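Local structure of diaminopimelate decarboxylase (Helicobacter pylori, 2QGH) at residues Ser88-Leu96 and Glu116-Ile125; Lys304-Gly312 and Phe355-Leu364. The protein catalyses the pyridoxal-phosphate-dependent decarboxylation of meso-diaminopimelate to L-lysine, the last step of bacterial lysine biosynthesis. All blocks are in the same frame, centred on the assembly; numbering follows the deposited sequence.

Contact 1 of 2, residues Ser88-Leu96 and Glu116-Ile125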
loop_
_atom_site.group_PDB
_atom_site.type_symbol
_atom_site.label_atom_id
_atom_site.label_comp_id
_atom_site.label_asym_id
_atom_site.label_seq_id
_atom_site.Cartn_x
_atom_site.Cartn_y
_atom_site.Cartn_z
ATOM N N SER A 88 -5.192 -16.671 -3.657
ATOM C CA SER A 88 -4.826 -16.425 -5.053
ATOM C C SER A 88 -3.957 -17.549 -5.590
ATOM O O SER A 88 -3.341 -18.286 -4.822
ATOM C CB SER A 88 -4.048 -15.115 -5.182
ATOM O OG SER A 88 -2.752 -15.243 -4.616
ATOM N N ILE A 89 -3.898 -17.680 -6.911
ATOM C CA ILE A 89 -3.067 -18.713 -7.511
ATOM C C ILE A 89 -1.629 -18.429 -7.107
ATOM O O ILE A 89 -0.842 -19.348 -6.891
ATOM C CB ILE A 89 -3.197 -18.746 -9.064
ATOM C CG1 ILE A 89 -2.255 -19.809 -9.641
ATOM C CG2 ILE A 89 -2.895 -17.382 -9.657
ATOM C CD1 ILE A 89 -2.490 -21.217 -9.081
ATOM N N GLY A 90 -1.295 -17.147 -6.982
ATOM C CA GLY A 90 0.052 -16.770 -6.578
ATOM C C GLY A 90 0.423 -17.350 -5.217
ATOM O O GLY A 90 1.546 -17.821 -5.019
ATOM N N GLU A 91 -0.511 -17.321 -4.270
ATOM C CA GLU A 91 -0.238 -17.868 -2.946
ATOM C C GLU A 91 -0.197 -19.398 -2.971
ATOM O O GLU A 91 0.571 -20.019 -2.236
ATOM C CB GLU A 91 -1.289 -17.392 -1.927
ATOM C CG GLU A 91 -1.280 -15.903 -1.667
ATOM C CD GLU A 91 -2.148 -15.505 -0.477
ATOM O OE1 GLU A 91 -3.054 -16.284 -0.117
ATOM O OE2 GLU A 91 -1.937 -14.411 0.089
ATOM N N ILE A 92 -1.033 -20.005 -3.805
ATOM C CA ILE A 92 -1.049 -21.449 -3.914
ATOM C C ILE A 92 0.301 -21.898 -4.478
ATOM O O ILE A 92 0.908 -22.860 -3.983
ATOM C CB ILE A 92 -2.194 -21.933 -4.839
ATOM C CG1 ILE A 92 -3.545 -21.546 -4.236
ATOM C CG2 ILE A 92 -2.113 -23.441 -5.038
ATOM C CD1 ILE A 92 -4.736 -22.057 -5.016
ATOM N N GLN A 93 0.780 -21.192 -5.502
ATOM C CA GLN A 93 2.058 -21.541 -6.101
ATOM C C GLN A 93 3.191 -21.384 -5.103
ATOM O O GLN A 93 4.082 -22.227 -5.053
ATOM C CB GLN A 93 2.327 -20.706 -7.362
ATOM C CG GLN A 93 1.341 -21.000 -8.497
ATOM C CD GLN A 93 1.829 -20.520 -9.862
ATOM O OE1 GLN A 93 1.128 -20.670 -10.875
ATOM N NE2 GLN A 93 3.036 -19.958 -9.900
ATOM N N ARG A 94 3.162 -20.313 -4.309
ATOM C CA ARG A 94 4.199 -20.096 -3.292
ATOM C C ARG A 94 4.221 -21.275 -2.318
ATOM O O ARG A 94 5.272 -21.863 -2.064
ATOM C CB ARG A 94 3.923 -18.832 -2.481
ATOM C CG ARG A 94 4.221 -17.508 -3.170
ATOM C CD ARG A 94 3.828 -16.372 -2.240
ATOM N NE ARG A 94 4.445 -15.093 -2.581
ATOM C CZ ARG A 94 5.703 -14.765 -2.311
ATOM N NH1 ARG A 94 6.491 -15.623 -1.688
ATOM N NH2 ARG A 94 6.174 -13.574 -2.662
ATOM N N ALA A 95 3.048 -21.593 -1.775
ATOM C CA ALA A 95 2.890 -22.679 -0.817
ATOM C C ALA A 95 3.440 -24.001 -1.331
ATOM O O ALA A 95 4.197 -24.678 -0.629
ATOM C CB ALA A 95 1.419 -22.840 -0.445
ATOM N N LEU A 96 3.052 -24.368 -2.550
ATOM C CA LEU A 96 3.507 -25.617 -3.158
ATOM C C LEU A 96 5.012 -25.614 -3.355
ATOM O O LEU A 96 5.678 -26.620 -3.142
ATOM C CB LEU A 96 2.822 -25.835 -4.509
ATOM C CG LEU A 96 1.341 -26.223 -4.469
ATOM C CD1 LEU A 96 0.784 -26.283 -5.884
ATOM C CD2 LEU A 96 1.183 -27.558 -3.771
ATOM N N GLU A 116 -7.624 -19.001 -12.083
ATOM C CA GLU A 116 -7.253 -19.468 -10.751
ATOM C C GLU A 116 -8.039 -20.735 -10.368
ATOM O O GLU A 116 -7.475 -21.687 -9.817
ATOM C CB GLU A 116 -7.475 -18.350 -9.711
ATOM C CG GLU A 116 -6.563 -17.118 -9.890
ATOM C CD GLU A 116 -6.706 -16.092 -8.762
ATOM O OE1 GLU A 116 -7.834 -15.614 -8.521
ATOM O OE2 GLU A 116 -5.687 -15.761 -8.115
ATOM N N ILE A 117 -9.333 -20.754 -10.665
ATOM C CA ILE A 117 -10.164 -21.921 -10.357
ATOM C C ILE A 117 -9.614 -23.162 -11.060
ATOM O O ILE A 117 -9.316 -24.177 -10.424
ATOM C CB ILE A 117 -11.629 -21.714 -10.819
ATOM C CG1 ILE A 117 -12.269 -20.564 -10.038
ATOM C CG2 ILE A 117 -12.420 -22.995 -10.630
ATOM C CD1 ILE A 117 -13.626 -20.145 -10.570
ATOM N N GLU A 118 -9.488 -23.070 -12.381
ATOM C CA GLU A 118 -8.972 -24.163 -13.196
ATOM C C GLU A 118 -7.619 -24.676 -12.696
ATOM O O GLU A 118 -7.409 -25.883 -12.579
ATOM C CB GLU A 118 -8.829 -23.701 -14.645
ATOM C CG GLU A 118 -8.160 -24.713 -15.556
ATOM C CD GLU A 118 -7.417 -24.046 -16.690
ATOM O OE1 GLU A 118 -8.072 -23.386 -17.523
ATOM O OE2 GLU A 118 -6.174 -24.171 -16.741
ATOM N N GLN A 119 -6.705 -23.757 -12.410
ATOM C CA GLN A 119 -5.371 -24.117 -11.943
ATOM C C GLN A 119 -5.411 -24.812 -10.603
ATOM O O GLN A 119 -4.656 -25.744 -10.356
ATOM C CB GLN A 119 -4.485 -22.871 -11.842
ATOM C CG GLN A 119 -4.080 -22.299 -13.185
ATOM C CD GLN A 119 -3.367 -23.325 -14.047
ATOM O OE1 GLN A 119 -2.269 -23.779 -13.714
ATOM N NE2 GLN A 119 -3.994 -23.707 -15.156
ATOM N N ALA A 120 -6.302 -24.356 -9.736
ATOM C CA ALA A 120 -6.418 -24.940 -8.413
ATOM C C ALA A 120 -6.941 -26.367 -8.484
ATOM O O ALA A 120 -6.435 -27.253 -7.797
ATOM C CB ALA A 120 -7.330 -24.088 -7.552
ATOM N N LEU A 121 -7.956 -26.580 -9.313
ATOM C CA LEU A 121 -8.559 -27.900 -9.475
ATOM C C LEU A 121 -7.557 -28.911 -10.011
ATOM O O LEU A 121 -7.598 -30.087 -9.661
ATOM C CB LEU A 121 -9.750 -27.828 -10.431
ATOM C CG LEU A 121 -10.949 -26.986 -9.999
ATOM C CD1 LEU A 121 -11.992 -27.039 -11.109
ATOM C CD2 LEU A 121 -11.527 -27.507 -8.686
ATOM N N LYS A 122 -6.658 -28.437 -10.862
ATOM C CA LYS A 122 -5.637 -29.288 -11.455
ATOM C C LYS A 122 -4.492 -29.590 -10.497
ATOM O O LYS A 122 -3.705 -30.501 -10.741
ATOM C CB LYS A 122 -5.065 -28.613 -12.698
ATOM C CG LYS A 122 -5.963 -28.654 -13.917
ATOM C CD LYS A 122 -5.677 -27.478 -14.844
ATOM C CE LYS A 122 -4.223 -27.001 -14.743
ATOM N NZ LYS A 122 -3.241 -28.072 -15.063
ATOM N N LEU A 123 -4.401 -28.822 -9.415
ATOM C CA LEU A 123 -3.342 -28.983 -8.432
ATOM C C LEU A 123 -3.764 -29.838 -7.244
ATOM O O LEU A 123 -2.992 -30.069 -6.311
ATOM C CB LEU A 123 -2.872 -27.604 -7.972
ATOM C CG LEU A 123 -2.225 -26.800 -9.100
ATOM C CD1 LEU A 123 -1.979 -25.367 -8.647
ATOM C CD2 LEU A 123 -0.926 -27.480 -9.522
ATOM N N ASN A 124 -5.003 -30.300 -7.281
ATOM C CA ASN A 124 -5.535 -31.174 -6.242
ATOM C C ASN A 124 -5.436 -30.654 -4.815
ATOM O O ASN A 124 -5.025 -31.386 -3.916
ATOM C CB ASN A 124 -4.848 -32.539 -6.332
ATOM C CG ASN A 124 -4.901 -33.119 -7.737
ATOM O OD1 ASN A 124 -5.978 -33.274 -8.313
ATOM N ND2 ASN A 124 -3.737 -33.439 -8.295
ATOM N N ILE A 125 -5.819 -29.401 -4.594
ATOM C CA ILE A 125 -5.773 -28.845 -3.250
ATOM C C ILE A 125 -6.927 -29.417 -2.421
ATOM O O ILE A 125 -7.756 -30.158 -2.948
ATOM C CB ILE A 125 -5.837 -27.307 -3.286
ATOM C CG1 ILE A 125 -7.117 -26.832 -3.968
ATOM C CG2 ILE A 125 -4.626 -26.782 -4.017
ATOM C CD1 ILE A 125 -7.371 -25.342 -3.771
#
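Glu116 reaches across to the start of helix 89-96 and takes the backbone N-H of Ile89: OE2 lies 2.9 Å from Ile89 N, and the bond is nearly straight at 163°, although the N-H comes from above the carboxylate plane. The same oxygen sits against the CA of Ser88. The other carboxylate oxygen, OE1, accepts from the backbone N of Ser113. Ser88 is the N-cap of its helix, its OG 3.1 Å from Glu91 N; that OG also bonds to Asn387 O of the second subunit.

The apolar contacts follow along the helices from this polar end. Ile89 has CG1 anti to its backbone N (chi1 178°), which points CG1, and with it CD1, toward Gln119 CB, 3.8 Å from CD1, while CG2 touches the CG of Glu116. Ile92 splits its branches, CD1 to Ala120 CB and CG2 to Leu123 CD1 at 4.1 Å. Leu123 CD1 also meets Leu96 CD1 at 4.0 Å.

These are consecutive outer helices of the (beta/alpha)8 barrel, the pyridoxal-binding domain; the axes of 89-96 and 116-122 come within 10.5 Å, at 25° between their directions. Ile92 and Ile125 both rest on Phe107 of intervening strand 105-107. With Glu116 binding a first-turn N-H, its negative charge is probably stabilised by the helix dipole.

Contact 2 of 2, residues Lys304-Gly312 and Phe355-Leu364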
loop_
_atom_site.group_PDB
_atom_site.type_symbol
_atom_site.label_atom_id
_atom_site.label_comp_id
_atom_site.label_asym_id
_atom_site.label_seq_id
_atom_site.Cartn_x
_atom_site.Cartn_y
_atom_site.Cartn_z
ATOM N N LYS A 304 7.260 20.671 18.774
ATOM C CA LYS A 304 7.200 19.213 18.703
ATOM C C LYS A 304 8.516 18.631 18.198
ATOM O O LYS A 304 9.257 19.292 17.476
ATOM C CB LYS A 304 6.055 18.769 17.778
ATOM C CG LYS A 304 4.714 19.465 18.053
ATOM C CD LYS A 304 4.265 19.341 19.522
ATOM C CE LYS A 304 3.898 17.904 19.899
ATOM N NZ LYS A 304 3.476 17.763 21.327
ATOM N N ARG A 305 8.809 17.395 18.596
ATOM C CA ARG A 305 10.031 16.733 18.161
ATOM C C ARG A 305 9.706 15.665 17.141
ATOM O O ARG A 305 8.743 14.908 17.301
ATOM C CB ARG A 305 10.787 16.080 19.333
ATOM C CG ARG A 305 11.887 15.124 18.847
ATOM C CD ARG A 305 12.966 14.827 19.879
ATOM N NE ARG A 305 12.503 13.968 20.958
ATOM C CZ ARG A 305 12.991 12.759 21.219
ATOM N NH1 ARG A 305 13.966 12.250 20.477
ATOM N NH2 ARG A 305 12.507 12.058 22.237
ATOM N N PHE A 306 10.516 15.610 16.090
ATOM C CA PHE A 306 10.331 14.625 15.044
ATOM C C PHE A 306 11.572 13.756 14.904
ATOM O O PHE A 306 12.684 14.262 14.723
ATOM C CB PHE A 306 10.036 15.305 13.706
ATOM C CG PHE A 306 8.725 16.046 13.666
ATOM C CD1 PHE A 306 8.661 17.394 13.990
ATOM C CD2 PHE A 306 7.559 15.398 13.271
ATOM C CE1 PHE A 306 7.450 18.091 13.915
ATOM C CE2 PHE A 306 6.348 16.084 13.192
ATOM C CZ PHE A 306 6.294 17.434 13.514
ATOM N N VAL A 307 11.379 12.446 15.002
ATOM C CA VAL A 307 12.473 11.500 14.851
ATOM C C VAL A 307 12.330 10.858 13.469
ATOM O O VAL A 307 11.509 9.962 13.269
ATOM C CB VAL A 307 12.426 10.414 15.944
ATOM C CG1 VAL A 307 13.412 9.287 15.611
ATOM C CG2 VAL A 307 12.761 11.037 17.303
ATOM N N ILE A 308 13.137 11.335 12.523
ATOM C CA ILE A 308 13.120 10.855 11.146
ATOM C C ILE A 308 13.952 9.597 10.978
ATOM O O ILE A 308 15.168 9.593 11.192
ATOM C CB ILE A 308 13.625 11.958 10.185
ATOM C CG1 ILE A 308 12.708 13.176 10.296
ATOM C CG2 ILE A 308 13.633 11.464 8.759
ATOM C CD1 ILE A 308 13.377 14.481 9.909
ATOM N N VAL A 309 13.271 8.532 10.570
ATOM C CA VAL A 309 13.871 7.226 10.386
ATOM C C VAL A 309 13.895 6.846 8.896
ATOM O O VAL A 309 13.147 7.419 8.104
ATOM C CB VAL A 309 13.078 6.234 11.263
ATOM C CG1 VAL A 309 12.659 5.008 10.476
ATOM C CG2 VAL A 309 13.897 5.885 12.494
ATOM N N ASP A 310 14.745 5.895 8.500
ATOM C CA ASP A 310 14.835 5.547 7.082
ATOM C C ASP A 310 13.821 4.560 6.499
ATOM O O ASP A 310 13.893 4.250 5.317
ATOM C CB ASP A 310 16.270 5.107 6.704
ATOM C CG ASP A 310 16.761 3.880 7.477
ATOM O OD1 ASP A 310 15.951 3.191 8.129
ATOM O OD2 ASP A 310 17.979 3.596 7.416
ATOM N N ALA A 311 12.889 4.067 7.313
ATOM C CA ALA A 311 11.838 3.160 6.836
ATOM C C ALA A 311 10.597 4.041 6.680
ATOM O O ALA A 311 10.478 5.058 7.356
ATOM C CB ALA A 311 11.571 2.048 7.851
ATOM N N GLY A 312 9.682 3.672 5.792
ATOM C CA GLY A 312 8.505 4.495 5.605
ATOM C C GLY A 312 7.223 3.711 5.421
ATOM O O GLY A 312 7.219 2.480 5.439
ATOM N N PHE A 355 5.202 6.555 11.925
ATOM C CA PHE A 355 4.997 5.282 12.586
ATOM C C PHE A 355 4.276 5.395 13.923
ATOM O O PHE A 355 3.335 4.649 14.190
ATOM C CB PHE A 355 6.345 4.585 12.777
ATOM C CG PHE A 355 7.023 4.201 11.484
ATOM C CD1 PHE A 355 6.507 3.188 10.683
ATOM C CD2 PHE A 355 8.189 4.833 11.083
ATOM C CE1 PHE A 355 7.149 2.810 9.502
ATOM C CE2 PHE A 355 8.837 4.458 9.900
ATOM C CZ PHE A 355 8.315 3.444 9.112
ATOM N N LEU A 356 4.705 6.330 14.765
ATOM C CA LEU A 356 4.075 6.491 16.068
ATOM C C LEU A 356 3.965 7.959 16.494
ATOM O O LEU A 356 4.961 8.681 16.528
ATOM C CB LEU A 356 4.872 5.693 17.107
ATOM C CG LEU A 356 4.143 5.073 18.305
ATOM C CD1 LEU A 356 5.095 4.142 19.036
ATOM C CD2 LEU A 356 3.633 6.156 19.239
ATOM N N LYS A 357 2.751 8.401 16.802
ATOM C CA LYS A 357 2.543 9.773 17.252
ATOM C C LYS A 357 2.847 9.854 18.739
ATOM O O LYS A 357 2.702 8.868 19.460
ATOM C CB LYS A 357 1.101 10.225 17.022
ATOM C CG LYS A 357 0.862 10.963 15.720
ATOM C CD LYS A 357 -0.538 11.556 15.697
ATOM C CE LYS A 357 -0.882 12.145 14.342
ATOM N NZ LYS A 357 -2.314 12.570 14.297
ATOM N N ASP A 358 3.256 11.031 19.195
ATOM C CA ASP A 358 3.577 11.243 20.602
ATOM C C ASP A 358 4.157 10.021 21.299
ATOM O O ASP A 358 3.595 9.537 22.285
ATOM C CB ASP A 358 2.344 11.716 21.376
ATOM C CG ASP A 358 2.053 13.182 21.166
ATOM O OD1 ASP A 358 2.989 14.000 21.313
ATOM O OD2 ASP A 358 0.886 13.520 20.864
ATOM N N ALA A 359 5.269 9.517 20.773
ATOM C CA ALA A 359 5.952 8.376 21.373
ATOM C C ALA A 359 6.917 8.974 22.381
ATOM O O ALA A 359 7.148 10.178 22.380
ATOM C CB ALA A 359 6.719 7.592 20.319
ATOM N N HIS A 360 7.488 8.142 23.236
ATOM C CA HIS A 360 8.416 8.638 24.239
ATOM C C HIS A 360 9.740 7.898 24.142
ATOM O O HIS A 360 9.831 6.713 24.469
ATOM C CB HIS A 360 7.787 8.484 25.627
ATOM C CG HIS A 360 6.491 9.220 25.777
ATOM N ND1 HIS A 360 6.413 10.596 25.760
ATOM C CD2 HIS A 360 5.215 8.773 25.863
ATOM C CE1 HIS A 360 5.145 10.967 25.825
ATOM N NE2 HIS A 360 4.398 9.879 25.887
ATOM N N LEU A 361 10.769 8.602 23.681
ATOM C CA LEU A 361 12.081 7.991 23.519
ATOM C C LEU A 361 13.217 8.899 23.965
ATOM O O LEU A 361 13.064 10.116 24.048
ATOM C CB LEU A 361 12.299 7.616 22.049
ATOM C CG LEU A 361 11.287 6.688 21.368
ATOM C CD1 LEU A 361 11.688 6.495 19.913
ATOM C CD2 LEU A 361 11.233 5.348 22.096
ATOM N N PRO A 362 14.380 8.310 24.269
ATOM C CA PRO A 362 15.523 9.122 24.694
ATOM C C PRO A 362 16.010 9.884 23.470
ATOM O O PRO A 362 15.656 9.528 22.339
ATOM C CB PRO A 362 16.529 8.080 25.160
ATOM C CG PRO A 362 16.230 6.914 24.264
ATOM C CD PRO A 362 14.720 6.878 24.272
ATOM N N GLU A 363 16.799 10.932 23.671
ATOM C CA GLU A 363 17.284 11.669 22.519
ATOM C C GLU A 363 18.189 10.725 21.752
ATOM O O GLU A 363 19.062 10.081 22.334
ATOM C CB GLU A 363 18.057 12.925 22.931
ATOM C CG GLU A 363 18.376 13.817 21.739
ATOM C CD GLU A 363 19.034 15.127 22.120
ATOM O OE1 GLU A 363 19.273 15.949 21.207
ATOM O OE2 GLU A 363 19.312 15.334 23.322
ATOM N N LEU A 364 17.962 10.622 20.448
ATOM C CA LEU A 364 18.761 9.738 19.608
ATOM C C LEU A 364 19.545 10.589 18.638
ATOM O O LEU A 364 19.236 11.760 18.434
ATOM C CB LEU A 364 17.863 8.780 18.819
ATOM C CG LEU A 364 16.918 7.836 19.572
ATOM C CD1 LEU A 364 15.880 7.283 18.609
ATOM C CD2 LEU A 364 17.708 6.707 20.218
#
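Segments 304-312 and 355-364 stay well apart as backbones, with CA atoms 8.8 Å apart at Arg305 and Asp358 and 7.9 Å at Gly312 and Phe355, so side chains bridge the distance. Arg305 does most of this at one end. Its CG is anti to the backbone N (chi1 167°) and the chain bends at chi3, bringing Arg305 NH2 within 2.7 Å of Leu361 O. The oxygen lies near the guanidinium plane, but the N-H points only roughly at it (134°) and approaches from above the carbonyl plane. NH1 of the same group forms a salt bridge with Glu298, whose OE1 also accepts from Leu364 N; one carboxylate thus ties both segments together. Nearby, Lys304 NZ and Asp358 OD1 make a long salt bridge of 3.8 Å.

Strands 306-309 and 354-361 belong to the mixed beta sheet of the second domain, as in other fold-type III decarboxylases. Strand 340-345 pairs with both 306-309, in parallel, and 354-361, antiparallel, and Phe355 and Leu356 form a classic beta bulge opposite Val344.

From that bulge Phe355 turns its ring to the other end of 304-312. Ala311 O and Gly312 N both meet the ring at its edge, near its plane, with Ala311 O 3.1 Å from Phe355 CE2. Ala311 CB touches Phe355 CZ at 3.8 Å, and Val309 CG1 comes obliquely to Phe355 CE2 at 3.9 Å, its side chain nearly perpendicular to that of Phe355. Between the two ends, Val307 CG1 packs loosely on Leu364 CD1, 4.4 Å away, while Ile370 of strand 369-372 touches both Val309 and Leu364.

The two contacts share no element: contact 1 joins neighbouring helices on the outside of the barrel, contact 2 joins parts of the mixed sheet, and their centres lie about 43 Å apart on opposite sides of the chain's centre. Contact 1 is partly buried; contact 2 lies farther from the centre yet is mostly buried, with exposed residues such as Lys304 and Asp358. In the helix pair a carboxylate receives a backbone N-H beside aliphatic packing; in the sheet a guanidinium donates to a backbone carbonyl, and an aromatic ring shares the packing. Both touch the second subunit, segment 88-96 through Ser88 to Asn387 and neighbouring Arg94 to Glu418 of that subunit, contact 2 through packing.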